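Pentalenene synthase (Streptomyces chartreusis NRRL 3882, PDB 6Q4S) is a bacterial sesquiterpene synthase that probably cyclises (2E,6E)-farnesyl diphosphate to the bicyclic alcohol 7-epi-alpha-eudesmol, with magnesium as cofactor. Local coordinates at residues T13-H18 with A53-Y58; L150-E155 with R178-I183; E197-A202 with R291-M296; G220-I225 with R261-C266. All blocks are in the same frame, centred on the assembly; numbering follows the deposited sequence.

Contact 1. Residues T13-H18 with A53-Y58; sequences TPVSEH and AAARTY
Pro14 brings the N-terminal segment alongside the last turn of helix 50-57, and its own approach is loose: the carbonyl oxygen Pro14 O stands 3.9 Å from Arg56 O. The side chain of Thr13, just before it, turns instead to helix 288-313, where it touches His303 and Asn306. Val15 is the first residue to settle against the helix with its side chain. Its CG1 methyl lies anti to the backbone N (chi1 -180°), which places CG2 beside that N, on the side of Arg56, and Val15 CG2 comes 3.8 Å from Arg56 NH1. The valine lies alongside the arginine chain, both directed alike, and the methyl meets the guanidinium obliquely. The remaining methyl, Val15 CG1, faces Ala55 CB at a slack 4.4 Å. In the all-helical class I terpene synthase fold, the N-terminal segment joins the end of helix 50-57 here, before helix 19-32 starts. Ser16 makes the junction: its backbone N donates to Ala55 O at 2.8 Å, with a nearly straight N-H...O angle of 173°. The donor stands 37° out of the carbonyl plane, so it is not aligned with a lone pair. Ala55 O, near the end of helix 50-57, thus accepts a bond from the N-terminal segment. Ser16 CB packs on Ala55 CB at 4.1 Å, and the Ser16 side chain also touches Met66 of helix 63-79. The hydroxyl is turned back along its own chain: Ser16 OG accepts from His18 N at 2.9 Å, an ST turn that leads into His18 at the N-cap of helix 19-32.

Contact 2. Residues L150-E155 with R178-I183; sequences LVAHCE and RRTVGI
The backbones of helix 136-161 and of the last turn of helix 170-180 come together at Ala152 and Thr180, whose CA atoms are 5.3 Å apart, a spacing that the small Ala152 side chain permits. Both helices belong to the alpha-helical bundle of the class I terpene synthase fold, and Arg177, which probably binds the substrate, lies one turn before Thr180 and donates to its OG1. Ala152 CB points toward the other segment and meets Arg179 CB at 3.7 Å, while Thr180 CG2 comes within 4.0 Å of Ala152 CB. The same alanine methyl lies over one face of the Arg179 guanidinium, offset toward its rim. Arg179 reaches this place through a bend at chi3 (54°), which folds the end of the chain back across Ala152 toward Glu155. There it grips the carboxylate end-on with two nitrogens in a bidentate salt bridge. Arg179 NH1 donates to Glu155 OE1 at 2.9 Å, on the syn side but tilted out of the carboxylate plane, and Arg179 NH2 donates to Glu155 OE2 at 3.1 Å. The two bonds are unlike: the NH2 bond is nearly straight and OE2 lies in the guanidinium plane, yet that nitrogen approaches from above the carboxylate. This follows from the 59° between the two planes, the side chains crossing at about a right angle. Beyond the pair, Pro108 of the second subunit packs on Arg179. On the other flank a water sits at the edge of the His153 ring, in its plane, 3.1 Å from His153 ND1, and donates a weak bond to Thr180 O.

Contact 3. Residues E197-A202 with R291-M296; sequences EVPAQA and RDRVRM
A side-on, two-nitrogen arginine grip on a main-chain carbonyl joins the loop before the short helix 200-203 to helix 288-313, the last helix modelled in this all-helical terpene synthase. Arg293 bends at chi3 (53°), which turns its guanidinium side-on to Glu197 O and lets two nitrogens share that one oxygen. Arg293 NE donates to Glu197 O at 2.9 Å, almost in line with the carbonyl bond, whereas Arg293 NH2 donates to the same oxygen at 3.1 Å from above the carbonyl plane. Seen from the arginine, the oxygen lies in the guanidinium plane for both bonds. Pro199 then covers one face: its CG stands 3.6 Å from Arg293 NH2, and its CD reaches Arg293 CB at 3.8 Å. The Glu197 carboxylate is engaged elsewhere, by Ser135. A leucine in place of Arg293 would probably leave Glu197 O without both of these donors and Pro199 without the flat group it rests on. Beside the guanidinium, Val294 CG2 fits against Pro199 CD at 3.9 Å and Ala202 CB at 3.8 Å, and Val277, Met280 and Cys281 of helix 252-284 back the same valine. Across the assembly, Ala200 and Gln201 pack on their own counterparts in the second subunit. With Pro199 at the N-cap of helix 200-203, this is a loop-to-helix junction, held by arginine bonds to a main-chain carbonyl and sealed by apolar packing, at the periphery of the alpha-helical bundle.

Contact 4. Residues G220-I225 with R261-C266; sequences GFMNDI and RMTIAC
No hydrogen bond crosses between Phe221 and Thr263, although the threonine hydroxyl oxygen is the atom at the centre of the contact: Thr263 OG1 lies 3.3 Å from Phe221 CB. That hydroxyl is bonded within its own helix, to Ala259 O. Helices 206-228 and 252-284 pack here as an antiparallel pair in the class I terpene synthase bundle, their local axes 9.7 Å apart at closest and 155° between directions. Asn223, a probable ligand of the third magnesium, lies on the first of these segments. The Thr263 side chain runs antiparallel to those of Phe221 and Ile225 as it passes them, with Ile225 CD1 3.7 Å from Thr263 OG1. The threonine methyl takes the other side: with CG2 anti to the backbone N (chi1 of OG1 -56°), Thr263 CG2 meets Met222 CG at 3.7 Å. The Phe221 ring extends past Thr263 to Met262 CE, 4.2 Å from Phe221 CE2, and also touches Leu240 and Ala174. Cys266 adds a sulfur-aromatic contact, its SG 5.0 Å from the Phe221 ring centroid and 69° off the normal. Replacing Phe221 with an alanine would probably open a gap between the helices and leave Met262 and Cys266 without their aromatic partner. The sulfur's nearest ring atom is Phe221 CE2, 3.8 Å from Cys266 SG.

Contacts 2 and 4 are directly joined: Val181 CG2 packs on Gly220 CA at 3.6 Å, although the centres are about 17 Å apart. Both lie close to the probable active site: the side chain of Thr180 in contact 2 is about 3 Å from that of Arg177, and that of Phe221 in contact 4 about 5 Å. Asn223, within contact 4, is about 9 Å from Thr180 and about 12 Å from Arg56 of contact 1, measured between side chains. Contact 3 lies away from the active site, its nearest atoms about 17 Å from those of contact 4 and about 9 Å from those of contact 1, yet contact 4 is nested in the chain loop closed by contact 3. Contacts 2 and 3 both touch the second subunit.

Contact 1. Residues T13-H18 with A53-Y58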
# COMPACT_ATOMS: atom_id res chain seq x y z
N THR A 13 -9.12 -26.17 15.92
CA THR A 13 -9.06 -25.46 14.65
C THR A 13 -9.11 -26.47 13.50
O THR A 13 -8.33 -27.43 13.48
CB THR A 13 -7.83 -24.48 14.79
OG1 THR A 13 -8.25 -23.13 14.78
CG2 THR A 13 -6.72 -24.78 13.94
N PRO A 14 -10.04 -26.27 12.52
CA PRO A 14 -10.11 -27.22 11.40
C PRO A 14 -8.89 -27.25 10.47
O PRO A 14 -8.11 -26.31 10.40
CB PRO A 14 -11.40 -26.83 10.66
CG PRO A 14 -11.81 -25.49 11.17
CD PRO A 14 -11.16 -25.29 12.51
N VAL A 15 -8.73 -28.37 9.80
CA VAL A 15 -7.71 -28.56 8.83
C VAL A 15 -8.34 -28.83 7.47
O VAL A 15 -9.25 -29.62 7.38
CB VAL A 15 -6.84 -29.73 9.24
CG1 VAL A 15 -5.74 -29.95 8.23
CG2 VAL A 15 -6.22 -29.44 10.60
N SER A 16 -7.85 -28.19 6.41
CA SER A 16 -8.48 -28.42 5.10
C SER A 16 -8.43 -29.90 4.66
O SER A 16 -7.37 -30.59 4.67
CB SER A 16 -7.85 -27.56 4.03
OG SER A 16 -8.32 -27.86 2.73
N GLU A 17 -9.58 -30.36 4.16
CA GLU A 17 -9.66 -31.67 3.46
C GLU A 17 -8.92 -31.73 2.12
O GLU A 17 -8.64 -32.83 1.56
CB GLU A 17 -11.13 -32.06 3.28
CG GLU A 17 -11.88 -31.25 2.23
CD GLU A 17 -13.38 -31.52 2.22
OE1 GLU A 17 -13.77 -32.70 2.42
OE2 GLU A 17 -14.15 -30.56 2.00
N HIS A 18 -8.50 -30.56 1.60
CA HIS A 18 -7.84 -30.54 0.28
C HIS A 18 -6.36 -30.65 0.26
O HIS A 18 -5.70 -30.47 -0.79
CB HIS A 18 -8.28 -29.25 -0.42
CG HIS A 18 -9.74 -29.07 -0.41
ND1 HIS A 18 -10.60 -30.07 -0.84
CD2 HIS A 18 -10.52 -28.03 -0.05
CE1 HIS A 18 -11.84 -29.64 -0.74
NE2 HIS A 18 -11.83 -28.41 -0.24
N ALA A 53 1.15 -26.44 6.21
CA ALA A 53 0.87 -25.18 6.87
C ALA A 53 -0.33 -24.49 6.22
O ALA A 53 -1.24 -23.96 6.94
CB ALA A 53 2.13 -24.29 6.79
N ALA A 54 -0.35 -24.47 4.88
CA ALA A 54 -1.50 -23.81 4.21
C ALA A 54 -2.86 -24.44 4.56
O ALA A 54 -3.87 -23.76 4.79
CB ALA A 54 -1.28 -23.80 2.73
N ALA A 55 -2.86 -25.77 4.62
CA ALA A 55 -4.09 -26.52 4.97
C ALA A 55 -4.58 -26.23 6.39
O ALA A 55 -5.79 -26.25 6.65
CB ALA A 55 -3.82 -28.03 4.79
N ARG A 56 -3.66 -25.93 7.31
CA ARG A 56 -4.03 -25.58 8.74
C ARG A 56 -4.35 -24.13 8.97
O ARG A 56 -5.14 -23.78 9.84
CB ARG A 56 -2.86 -25.98 9.63
CG ARG A 56 -2.53 -27.45 9.67
CD ARG A 56 -1.36 -27.68 10.64
NE ARG A 56 -1.02 -29.09 10.76
CZ ARG A 56 -1.73 -29.93 11.53
NH1 ARG A 56 -2.78 -29.50 12.23
NH2 ARG A 56 -1.38 -31.19 11.60
N THR A 57 -3.74 -23.24 8.17
CA THR A 57 -4.03 -21.82 8.29
C THR A 57 -5.18 -21.24 7.46
O THR A 57 -5.78 -20.20 7.84
CB THR A 57 -2.76 -20.96 8.05
OG1 THR A 57 -2.19 -21.21 6.77
CG2 THR A 57 -1.73 -21.31 9.08
N TYR A 58 -5.51 -21.90 6.36
CA TYR A 58 -6.65 -21.49 5.51
C TYR A 58 -7.63 -22.69 5.37
O TYR A 58 -7.82 -23.21 4.29
CB TYR A 58 -6.15 -21.05 4.13
CG TYR A 58 -5.23 -19.83 4.25
CD1 TYR A 58 -5.72 -18.65 4.79
CD2 TYR A 58 -3.91 -19.89 3.88
CE1 TYR A 58 -4.89 -17.55 4.98
CE2 TYR A 58 -3.08 -18.79 4.07
CZ TYR A 58 -3.57 -17.66 4.63
OH TYR A 58 -2.80 -16.51 4.81

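Contact 2. Residues L150-E155 with R178-I183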
# COMPACT_ATOMS: atom_id res chain seq x y z
N LEU A 150 7.52 -6.90 3.29
CA LEU A 150 8.64 -7.05 2.43
C LEU A 150 9.75 -6.01 2.67
O LEU A 150 10.93 -6.34 2.50
CB LEU A 150 8.22 -7.04 0.99
CG LEU A 150 7.58 -8.37 0.47
CD1 LEU A 150 6.97 -8.11 -0.88
CD2 LEU A 150 8.61 -9.50 0.34
N VAL A 151 9.36 -4.79 3.04
CA VAL A 151 10.31 -3.77 3.42
C VAL A 151 11.15 -4.26 4.63
O VAL A 151 12.39 -4.18 4.62
CB VAL A 151 9.63 -2.44 3.75
CG1 VAL A 151 10.66 -1.46 4.39
CG2 VAL A 151 9.02 -1.80 2.47
N ALA A 152 10.46 -4.76 5.64
CA ALA A 152 11.06 -5.28 6.82
C ALA A 152 11.96 -6.46 6.47
O ALA A 152 13.06 -6.58 7.05
CB ALA A 152 10.01 -5.67 7.80
N HIS A 153 11.52 -7.33 5.56
CA HIS A 153 12.40 -8.40 5.09
C HIS A 153 13.69 -7.86 4.50
O HIS A 153 14.76 -8.41 4.75
CB HIS A 153 11.76 -9.28 4.02
CG HIS A 153 12.65 -10.39 3.54
ND1 HIS A 153 13.08 -11.42 4.35
CD2 HIS A 153 13.24 -10.61 2.33
CE1 HIS A 153 13.86 -12.23 3.68
NE2 HIS A 153 13.94 -11.80 2.44
N CYS A 154 13.61 -6.83 3.65
CA CYS A 154 14.83 -6.16 3.12
C CYS A 154 15.71 -5.59 4.24
O CYS A 154 16.94 -5.68 4.14
CB CYS A 154 14.48 -5.05 2.11
SG CYS A 154 13.73 -5.73 0.62
N GLU A 155 15.12 -4.98 5.26
CA GLU A 155 15.91 -4.51 6.41
C GLU A 155 16.68 -5.68 7.12
O GLU A 155 17.82 -5.50 7.60
CB GLU A 155 15.09 -3.75 7.43
CG GLU A 155 14.57 -2.42 6.87
CD GLU A 155 13.65 -1.74 7.81
OE1 GLU A 155 13.62 -2.08 9.00
OE2 GLU A 155 12.98 -0.79 7.36
N ARG A 178 7.79 -8.20 15.01
CA ARG A 178 6.39 -7.96 14.62
C ARG A 178 6.25 -7.62 13.14
O ARG A 178 5.27 -8.03 12.49
CB ARG A 178 5.78 -6.87 15.47
CG ARG A 178 4.28 -6.65 15.19
CD ARG A 178 3.73 -5.48 15.96
NE ARG A 178 3.68 -5.77 17.41
CZ ARG A 178 3.36 -4.87 18.35
NH1 ARG A 178 3.08 -3.62 18.03
NH2 ARG A 178 3.30 -5.22 19.63
N ARG A 179 7.22 -6.91 12.62
CA ARG A 179 7.21 -6.54 11.21
C ARG A 179 7.64 -7.69 10.29
O ARG A 179 7.03 -7.90 9.27
CB ARG A 179 8.06 -5.31 10.96
CG ARG A 179 7.71 -4.07 11.84
CD ARG A 179 8.78 -2.99 11.73
NE ARG A 179 9.06 -2.58 10.35
CZ ARG A 179 10.23 -2.18 9.89
NH1 ARG A 179 11.31 -2.15 10.68
NH2 ARG A 179 10.39 -1.91 8.60
N THR A 180 8.72 -8.38 10.62
CA THR A 180 9.31 -9.37 9.75
C THR A 180 8.47 -10.67 9.71
O THR A 180 8.64 -11.47 8.80
CB THR A 180 10.77 -9.76 10.17
OG1 THR A 180 10.79 -10.28 11.50
CG2 THR A 180 11.71 -8.51 10.12
N VAL A 181 7.65 -10.91 10.72
CA VAL A 181 6.95 -12.20 10.76
C VAL A 181 5.82 -12.29 9.70
O VAL A 181 5.50 -13.38 9.28
CB VAL A 181 6.42 -12.52 12.15
CG1 VAL A 181 5.24 -11.67 12.52
CG2 VAL A 181 6.04 -13.99 12.29
N GLY A 182 5.28 -11.16 9.26
CA GLY A 182 4.44 -11.18 8.03
C GLY A 182 3.02 -11.77 8.24
O GLY A 182 2.40 -12.38 7.32
N ILE A 183 2.49 -11.55 9.42
CA ILE A 183 1.26 -12.16 9.81
C ILE A 183 0.06 -11.27 9.50
O ILE A 183 -1.07 -11.74 9.40
CB ILE A 183 1.32 -12.49 11.32
CG1 ILE A 183 2.13 -13.77 11.52
CG2 ILE A 183 -0.03 -12.68 11.93
CD1 ILE A 183 1.62 -15.00 10.76
O HOH W 1 11.49 -11.65 7.03

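Contact 3. Residues E197-A202 with R291-M296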
# COMPACT_ATOMS: atom_id res chain seq x y z
N GLU A 197 -15.55 -10.44 3.88
CA GLU A 197 -14.73 -9.31 4.25
C GLU A 197 -15.15 -8.76 5.58
O GLU A 197 -16.34 -8.62 5.85
CB GLU A 197 -14.78 -8.20 3.22
CG GLU A 197 -14.05 -8.64 1.94
CD GLU A 197 -13.89 -7.55 0.87
OE1 GLU A 197 -13.95 -6.32 1.29
OE2 GLU A 197 -13.70 -7.98 -0.36
N VAL A 198 -14.17 -8.44 6.40
CA VAL A 198 -14.44 -7.92 7.75
C VAL A 198 -14.91 -6.48 7.60
O VAL A 198 -14.31 -5.74 6.80
CB VAL A 198 -13.18 -7.96 8.67
CG1 VAL A 198 -13.46 -7.26 10.01
CG2 VAL A 198 -12.77 -9.37 8.96
N PRO A 199 -15.96 -6.05 8.36
CA PRO A 199 -16.41 -4.64 8.22
C PRO A 199 -15.33 -3.65 8.50
O PRO A 199 -14.62 -3.79 9.53
CB PRO A 199 -17.58 -4.52 9.22
CG PRO A 199 -18.14 -5.91 9.19
CD PRO A 199 -16.95 -6.85 9.11
N ALA A 200 -15.16 -2.66 7.60
CA ALA A 200 -13.96 -1.81 7.61
C ALA A 200 -13.82 -1.06 8.93
O ALA A 200 -12.70 -0.88 9.41
CB ALA A 200 -13.94 -0.85 6.43
N GLN A 201 -14.94 -0.63 9.51
CA GLN A 201 -14.91 0.07 10.81
C GLN A 201 -14.48 -0.84 11.98
O GLN A 201 -13.94 -0.34 12.94
CB GLN A 201 -16.26 0.78 11.11
CG GLN A 201 -17.45 -0.14 11.31
CD GLN A 201 -18.18 -0.52 10.03
OE1 GLN A 201 -17.59 -1.02 9.06
NE2 GLN A 201 -19.46 -0.34 10.04
N ALA A 202 -14.69 -2.16 11.88
CA ALA A 202 -14.10 -3.12 12.81
C ALA A 202 -12.57 -3.35 12.62
O ALA A 202 -11.79 -3.40 13.60
CB ALA A 202 -14.86 -4.43 12.80
N ARG A 291 -21.66 -8.64 12.52
CA ARG A 291 -21.11 -9.40 13.67
C ARG A 291 -20.56 -10.72 13.27
O ARG A 291 -19.48 -11.12 13.75
CB ARG A 291 -22.14 -9.68 14.76
CG ARG A 291 -22.39 -8.49 15.65
CD ARG A 291 -23.73 -8.59 16.40
NE ARG A 291 -23.93 -7.29 17.03
CZ ARG A 291 -23.49 -6.93 18.24
NH1 ARG A 291 -22.84 -7.77 19.04
NH2 ARG A 291 -23.69 -5.69 18.63
N ASP A 292 -21.30 -11.40 12.40
CA ASP A 292 -20.89 -12.71 11.90
C ASP A 292 -19.59 -12.67 11.06
O ASP A 292 -18.82 -13.67 11.00
CB ASP A 292 -22.00 -13.33 11.05
CG ASP A 292 -21.62 -14.69 10.49
OD1 ASP A 292 -21.36 -15.58 11.32
OD2 ASP A 292 -21.53 -14.88 9.23
N ARG A 293 -19.40 -11.57 10.33
CA ARG A 293 -18.22 -11.38 9.48
C ARG A 293 -16.99 -11.08 10.39
O ARG A 293 -15.92 -11.59 10.13
CB ARG A 293 -18.47 -10.27 8.42
CG ARG A 293 -19.41 -10.74 7.28
CD ARG A 293 -20.14 -9.54 6.63
NE ARG A 293 -19.19 -8.50 6.22
CZ ARG A 293 -19.44 -7.21 6.02
NH1 ARG A 293 -20.65 -6.70 6.14
NH2 ARG A 293 -18.44 -6.41 5.67
N VAL A 294 -17.19 -10.25 11.41
CA VAL A 294 -16.22 -10.06 12.50
C VAL A 294 -15.76 -11.36 13.14
O VAL A 294 -14.50 -11.70 13.16
CB VAL A 294 -16.75 -9.07 13.55
CG1 VAL A 294 -15.84 -9.01 14.80
CG2 VAL A 294 -16.82 -7.69 12.95
N ARG A 295 -16.73 -12.15 13.57
CA ARG A 295 -16.44 -13.46 14.15
C ARG A 295 -15.60 -14.29 13.22
O ARG A 295 -14.61 -14.89 13.66
CB ARG A 295 -17.73 -14.21 14.58
CG ARG A 295 -17.49 -15.63 15.08
CD ARG A 295 -18.77 -16.43 15.39
NE ARG A 295 -19.61 -16.57 14.19
CZ ARG A 295 -19.34 -17.36 13.14
NH1 ARG A 295 -18.27 -18.15 13.08
NH2 ARG A 295 -20.18 -17.37 12.12
N MET A 296 -15.92 -14.32 11.92
CA MET A 296 -15.08 -15.06 10.98
C MET A 296 -13.62 -14.48 10.87
O MET A 296 -12.66 -15.24 10.64
CB MET A 296 -15.73 -15.11 9.57
CG MET A 296 -16.91 -16.10 9.46
SD MET A 296 -17.60 -16.31 7.77
CE MET A 296 -18.33 -14.67 7.59

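Contact 4. Residues G220-I225 with R261-C266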
# COMPACT_ATOMS: atom_id res chain seq x y z
N GLY A 220 5.57 -14.81 15.99
CA GLY A 220 7.03 -14.58 15.74
C GLY A 220 7.87 -15.15 16.89
O GLY A 220 8.93 -15.76 16.66
N PHE A 221 7.37 -14.98 18.10
CA PHE A 221 8.10 -15.48 19.30
C PHE A 221 8.07 -17.03 19.38
O PHE A 221 9.08 -17.66 19.69
CB PHE A 221 7.51 -14.91 20.56
CG PHE A 221 7.71 -13.40 20.74
CD1 PHE A 221 8.60 -12.64 19.99
CD2 PHE A 221 6.95 -12.76 21.69
CE1 PHE A 221 8.71 -11.25 20.17
CE2 PHE A 221 7.06 -11.37 21.88
CZ PHE A 221 7.93 -10.63 21.15
N MET A 222 6.93 -17.67 19.02
CA MET A 222 6.89 -19.15 18.94
C MET A 222 7.81 -19.67 17.89
O MET A 222 8.56 -20.64 18.10
CB MET A 222 5.45 -19.66 18.65
CG MET A 222 4.48 -19.38 19.80
SD MET A 222 2.78 -20.08 19.79
CE MET A 222 3.27 -21.62 19.15
N ASN A 223 7.81 -19.02 16.73
CA ASN A 223 8.74 -19.40 15.74
C ASN A 223 10.21 -19.21 16.15
O ASN A 223 11.01 -20.06 15.78
CB ASN A 223 8.50 -18.71 14.41
CG ASN A 223 7.18 -19.14 13.73
OD1 ASN A 223 6.47 -20.00 14.22
ND2 ASN A 223 6.86 -18.50 12.63
N ASP A 224 10.57 -18.15 16.88
CA ASP A 224 11.95 -18.05 17.38
C ASP A 224 12.30 -19.19 18.39
O ASP A 224 13.34 -19.74 18.30
CB ASP A 224 12.17 -16.73 18.08
CG ASP A 224 12.21 -15.52 17.11
OD1 ASP A 224 11.99 -15.67 15.86
OD2 ASP A 224 12.55 -14.42 17.63
N ILE A 225 11.39 -19.48 19.31
CA ILE A 225 11.58 -20.58 20.27
C ILE A 225 11.80 -21.89 19.53
O ILE A 225 12.69 -22.65 19.89
CB ILE A 225 10.43 -20.69 21.25
CG1 ILE A 225 10.39 -19.43 22.13
CG2 ILE A 225 10.56 -21.96 22.11
CD1 ILE A 225 9.10 -19.25 22.85
N ARG A 261 7.66 -17.11 28.80
CA ARG A 261 6.78 -16.18 29.53
C ARG A 261 6.29 -14.94 28.67
O ARG A 261 5.18 -14.48 28.82
CB ARG A 261 7.43 -15.72 30.86
CG ARG A 261 6.46 -15.11 31.88
CD ARG A 261 7.11 -14.12 32.88
NE ARG A 261 7.75 -13.01 32.16
CZ ARG A 261 7.12 -12.01 31.54
NH1 ARG A 261 5.80 -11.86 31.57
NH2 ARG A 261 7.84 -11.13 30.88
N MET A 262 7.16 -14.37 27.87
CA MET A 262 6.76 -13.26 26.97
C MET A 262 5.61 -13.64 25.98
O MET A 262 4.67 -12.87 25.72
CB MET A 262 7.98 -12.86 26.14
CG MET A 262 9.06 -12.13 26.94
SD MET A 262 10.34 -11.42 25.88
CE MET A 262 9.48 -10.04 25.10
N THR A 263 5.74 -14.86 25.47
CA THR A 263 4.83 -15.45 24.51
C THR A 263 3.49 -15.70 25.11
O THR A 263 2.49 -15.25 24.55
CB THR A 263 5.40 -16.72 23.93
OG1 THR A 263 6.66 -16.46 23.35
CG2 THR A 263 4.50 -17.28 22.84
N ILE A 264 3.45 -16.34 26.28
CA ILE A 264 2.21 -16.52 27.04
C ILE A 264 1.56 -15.20 27.46
O ILE A 264 0.34 -15.06 27.40
CB ILE A 264 2.45 -17.47 28.26
CG1 ILE A 264 2.64 -18.89 27.75
CG2 ILE A 264 1.32 -17.40 29.30
CD1 ILE A 264 3.53 -19.72 28.64
N ALA A 265 2.35 -14.20 27.85
CA ALA A 265 1.82 -12.86 28.11
C ALA A 265 1.16 -12.17 26.85
O ALA A 265 0.17 -11.46 27.01
CB ALA A 265 2.95 -11.97 28.68
N CYS A 266 1.76 -12.29 25.66
CA CYS A 266 1.14 -11.80 24.37
C CYS A 266 -0.16 -12.53 24.12
O CYS A 266 -1.16 -11.89 23.86
CB CYS A 266 2.03 -12.06 23.16
SG CYS A 266 3.48 -11.00 23.15